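Local coordinates for CELL WALL surface anchor family protein (Streptococcus pneumoniae, PDB 3ZGH), which binds keratin 10 through its basic MSCRAMM-type domain and so probably mediates adhesion of pneumococci to host cells, at residues A[174-179]-A[185-190]. Sequence-based numbering, arbitrary orientation.
Sequences PYAART and NYFNGG
An Asx turn at Asn185, set in the type I beta turn from Asn185 to Asn188, docks against the extended run Pro174-Ala177 through the carboxamide of Asn185. With CG anti to the backbone N (chi1 -179°), the amide lies alongside the 174-176 backbone. Asn185 ND2 donates to Pro174 O at 3.1 Å, the donor in the carbonyl plane and on a lone pair. Asn185 OD1 accepts from Ala176 N (3.1 Å) and, closing the Asx turn, from Phe187 N (2.9 Å); the two N-H groups arrive from opposite faces of the amide plane, so three bonds fix its rotation. The next residue adds a nearly straight backbone bond, Tyr186 N to Ala176 O at 2.8 Å. Tyr175 CD1 meets Asn185 CG at 3.6 Å, with ring and amide planes 40° apart.

In the MSCRAMM domain this pairing joins the segment leading into strand 177-178, an outermost strand of the small three-stranded sheet, to the loop before strand 193-195. On the side facing the large sheet, Phe187 CE2 touches Ala176 CB at 3.5 Å and its ring takes an off-centre CH-pi contact from Pro174 CB; Ile45 and Val64 pack against Phe187 and Ala176. Tyr186 has one ring face over Ala177 CA; Tyr186 OH lies 3.4 Å from Arg178 CB and hydrogen-bonds to Tyr84 OH. Arg178 NE donates to a water that Tyr186 OH also meets weakly, while NH1 salt-bridges Asp180.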
ATOM      1  N   PRO A 174       1.882  -6.242  -2.015  1.00 32.57           N
ATOM      2  CA  PRO A 174       1.663  -4.992  -2.756  1.00 30.26           C
ATOM      3  C   PRO A 174       1.111  -5.234  -4.145  1.00 28.68           C
ATOM      4  O   PRO A 174       1.284  -6.310  -4.711  1.00 30.55           O
ATOM      5  CB  PRO A 174       3.066  -4.373  -2.832  1.00 33.43           C
ATOM      6  CG  PRO A 174       3.979  -5.542  -2.760  1.00 38.09           C
ATOM      7  CD  PRO A 174       3.313  -6.517  -1.800  1.00 36.73           C
ATOM      8  N   TYR A 175       0.470  -4.216  -4.691  1.00 26.32           N
ATOM      9  CA  TYR A 175      -0.178  -4.328  -5.969  1.00 28.05           C
ATOM     10  C   TYR A 175      -0.179  -2.955  -6.636  1.00 27.93           C
ATOM     11  O   TYR A 175      -0.422  -1.941  -5.997  1.00 28.24           O
ATOM     12  CB  TYR A 175      -1.609  -4.825  -5.778  1.00 31.21           C
ATOM     13  CG  TYR A 175      -2.399  -4.934  -7.076  1.00 37.38           C
ATOM     14  CD1 TYR A 175      -2.475  -6.124  -7.781  1.00 41.28           C
ATOM     15  CD2 TYR A 175      -3.057  -3.832  -7.588  1.00 39.55           C
ATOM     16  CE1 TYR A 175      -3.215  -6.201  -8.995  1.00 46.42           C
ATOM     17  CE2 TYR A 175      -3.782  -3.896  -8.770  1.00 44.49           C
ATOM     18  CZ  TYR A 175      -3.860  -5.072  -9.470  1.00 48.20           C
ATOM     19  OH  TYR A 175      -4.606  -5.082 -10.643  1.00 52.92           O
ATOM     20  N   ALA A 176       0.091  -2.933  -7.931  1.00 28.27           N
ATOM     21  CA  ALA A 176      -0.096  -1.734  -8.720  1.00 27.88           C
ATOM     22  C   ALA A 176      -0.386  -2.210 -10.119  1.00 30.60           C
ATOM     23  O   ALA A 176       0.223  -3.164 -10.589  1.00 32.39           O
ATOM     24  CB  ALA A 176       1.150  -0.880  -8.687  1.00 25.43           C
ATOM     25  N   ALA A 177      -1.355  -1.587 -10.777  1.00 31.01           N
ATOM     26  CA  ALA A 177      -1.693  -1.959 -12.134  1.00 31.42           C
ATOM     27  C   ALA A 177      -2.294  -0.761 -12.847  1.00 31.70           C
ATOM     28  O   ALA A 177      -2.938   0.083 -12.218  1.00 31.55           O
ATOM     29  CB  ALA A 177      -2.684  -3.103 -12.132  1.00 32.93           C
ATOM     30  N   ARG A 178      -2.143  -0.703 -14.173  1.00 33.68           N
ATOM     31  CA  ARG A 178      -2.782   0.363 -14.918  1.00 34.97           C
ATOM     32  C   ARG A 178      -4.252   0.022 -14.931  1.00 35.59           C
ATOM     33  O   ARG A 178      -4.622  -1.173 -14.897  1.00 36.37           O
ATOM     34  CB  ARG A 178      -2.206   0.489 -16.317  1.00 39.34           C
ATOM     35  CG  ARG A 178      -2.313  -0.754 -17.192  1.00 47.09           C
ATOM     36  CD  ARG A 178      -1.677  -0.464 -18.550  1.00 54.84           C
ATOM     37  NE  ARG A 178      -1.297  -1.676 -19.272  1.00 63.95           N
ATOM     38  CZ  ARG A 178      -1.934  -2.175 -20.325  1.00 72.28           C
ATOM     39  NH1 ARG A 178      -3.019  -1.588 -20.828  1.00 70.53           N
ATOM     40  NH2 ARG A 178      -1.474  -3.285 -20.882  1.00 81.11           N
ATOM     41  N   THR A 179      -5.104   1.050 -14.995  1.00 37.25           N
ATOM     42  CA  THR A 179      -6.525   0.858 -14.706  1.00 37.84           C
ATOM     43  C   THR A 179      -7.248   0.044 -15.766  1.00 42.01           C
ATOM     44  O   THR A 179      -8.270  -0.557 -15.468  1.00 47.16           O
ATOM     45  CB  THR A 179      -7.253   2.203 -14.506  1.00 36.17           C
ATOM     46  OG1 THR A 179      -6.980   3.041 -15.624  1.00 35.78           O
ATOM     47  CG2 THR A 179      -6.752   2.895 -13.236  1.00 35.63           C
ATOM     48  N   ASN A 185      -0.100  -7.189 -12.252  1.00 37.99           N
ATOM     49  CA  ASN A 185       0.481  -6.517 -11.098  1.00 35.14           C
ATOM     50  C   ASN A 185       1.931  -6.170 -11.392  1.00 34.80           C
ATOM     51  O   ASN A 185       2.748  -7.063 -11.650  1.00 36.66           O
ATOM     52  CB  ASN A 185       0.398  -7.437  -9.877  1.00 35.96           C
ATOM     53  CG  ASN A 185       0.946  -6.803  -8.638  1.00 36.63           C
ATOM     54  OD1 ASN A 185       1.393  -5.651  -8.648  1.00 34.96           O
ATOM     55  ND2 ASN A 185       0.894  -7.544  -7.535  1.00 39.03           N
ATOM     56  N   TYR A 186       2.252  -4.885 -11.333  1.00 33.35           N
ATOM     57  CA  TYR A 186       3.606  -4.395 -11.588  1.00 32.44           C
ATOM     58  C   TYR A 186       4.665  -4.891 -10.559  1.00 31.74           C
ATOM     59  O   TYR A 186       5.853  -4.907 -10.861  1.00 30.66           O
ATOM     60  CB  TYR A 186       3.587  -2.870 -11.603  1.00 30.02           C
ATOM     61  CG  TYR A 186       2.883  -2.255 -12.823  1.00 29.80           C
ATOM     62  CD1 TYR A 186       2.688  -2.983 -13.985  1.00 30.70           C
ATOM     63  CD2 TYR A 186       2.420  -0.938 -12.792  1.00 28.44           C
ATOM     64  CE1 TYR A 186       2.080  -2.423 -15.084  1.00 33.93           C
ATOM     65  CE2 TYR A 186       1.819  -0.362 -13.893  1.00 29.63           C
ATOM     66  CZ  TYR A 186       1.643  -1.100 -15.031  1.00 33.42           C
ATOM     67  OH  TYR A 186       1.030  -0.535 -16.145  1.00 34.79           O
ATOM     68  N   PHE A 187       4.219  -5.270  -9.359  1.00 31.15           N
ATOM     69  CA  PHE A 187       5.102  -5.865  -8.349  1.00 31.59           C
ATOM     70  C   PHE A 187       5.192  -7.392  -8.460  1.00 37.03           C
ATOM     71  O   PHE A 187       5.855  -8.039  -7.641  1.00 40.28           O
ATOM     72  CB  PHE A 187       4.603  -5.500  -6.952  1.00 29.57           C
ATOM     73  CG  PHE A 187       4.611  -4.044  -6.690  1.00 28.71           C
ATOM     74  CD1 PHE A 187       5.819  -3.347  -6.627  1.00 28.44           C
ATOM     75  CD2 PHE A 187       3.418  -3.354  -6.512  1.00 27.36           C
ATOM     76  CE1 PHE A 187       5.838  -1.978  -6.391  1.00 27.26           C
ATOM     77  CE2 PHE A 187       3.427  -1.997  -6.257  1.00 25.27           C
ATOM     78  CZ  PHE A 187       4.630  -1.294  -6.215  1.00 26.62           C
ATOM     79  N   ASN A 188       4.458  -7.946  -9.417  1.00 41.33           N
ATOM     80  CA  ASN A 188       4.435  -9.384  -9.725  1.00 56.69           C
ATOM     81  C   ASN A 188       4.506 -10.352  -8.547  1.00 66.98           C
ATOM     82  O   ASN A 188       5.319 -11.287  -8.566  1.00 69.62           O
ATOM     83  CB  ASN A 188       5.552  -9.736 -10.701  1.00 65.18           C
ATOM     84  CG  ASN A 188       5.293 -11.061 -11.421  1.00 75.68           C
ATOM     85  OD1 ASN A 188       4.205 -11.638 -11.308  1.00 80.74           O
ATOM     86  ND2 ASN A 188       6.293 -11.544 -12.164  1.00 81.04           N
ATOM     87  N   GLY A 189       3.648 -10.132  -7.546  1.00 79.10           N
ATOM     88  CA  GLY A 189       3.547 -10.980  -6.364  1.00 82.41           C
ATOM     89  C   GLY A 189       4.818 -11.164  -5.543  1.00 83.79           C
ATOM     90  O   GLY A 189       4.828 -11.958  -4.600  1.00 86.23           O
ATOM     91  N   GLY A 190       5.873 -10.416  -5.870  1.00 89.19           N
ATOM     92  CA  GLY A 190       7.213 -10.690  -5.357  1.00 91.94           C
ATOM     93  C   GLY A 190       7.563 -10.198  -3.958  1.00 91.29           C
ATOM     94  O   GLY A 190       7.711 -10.994  -3.028  1.00 95.19           O
TER
HETATM   95  O   HOH W   1       0.097  -3.352 -17.887  1.00 53.86           O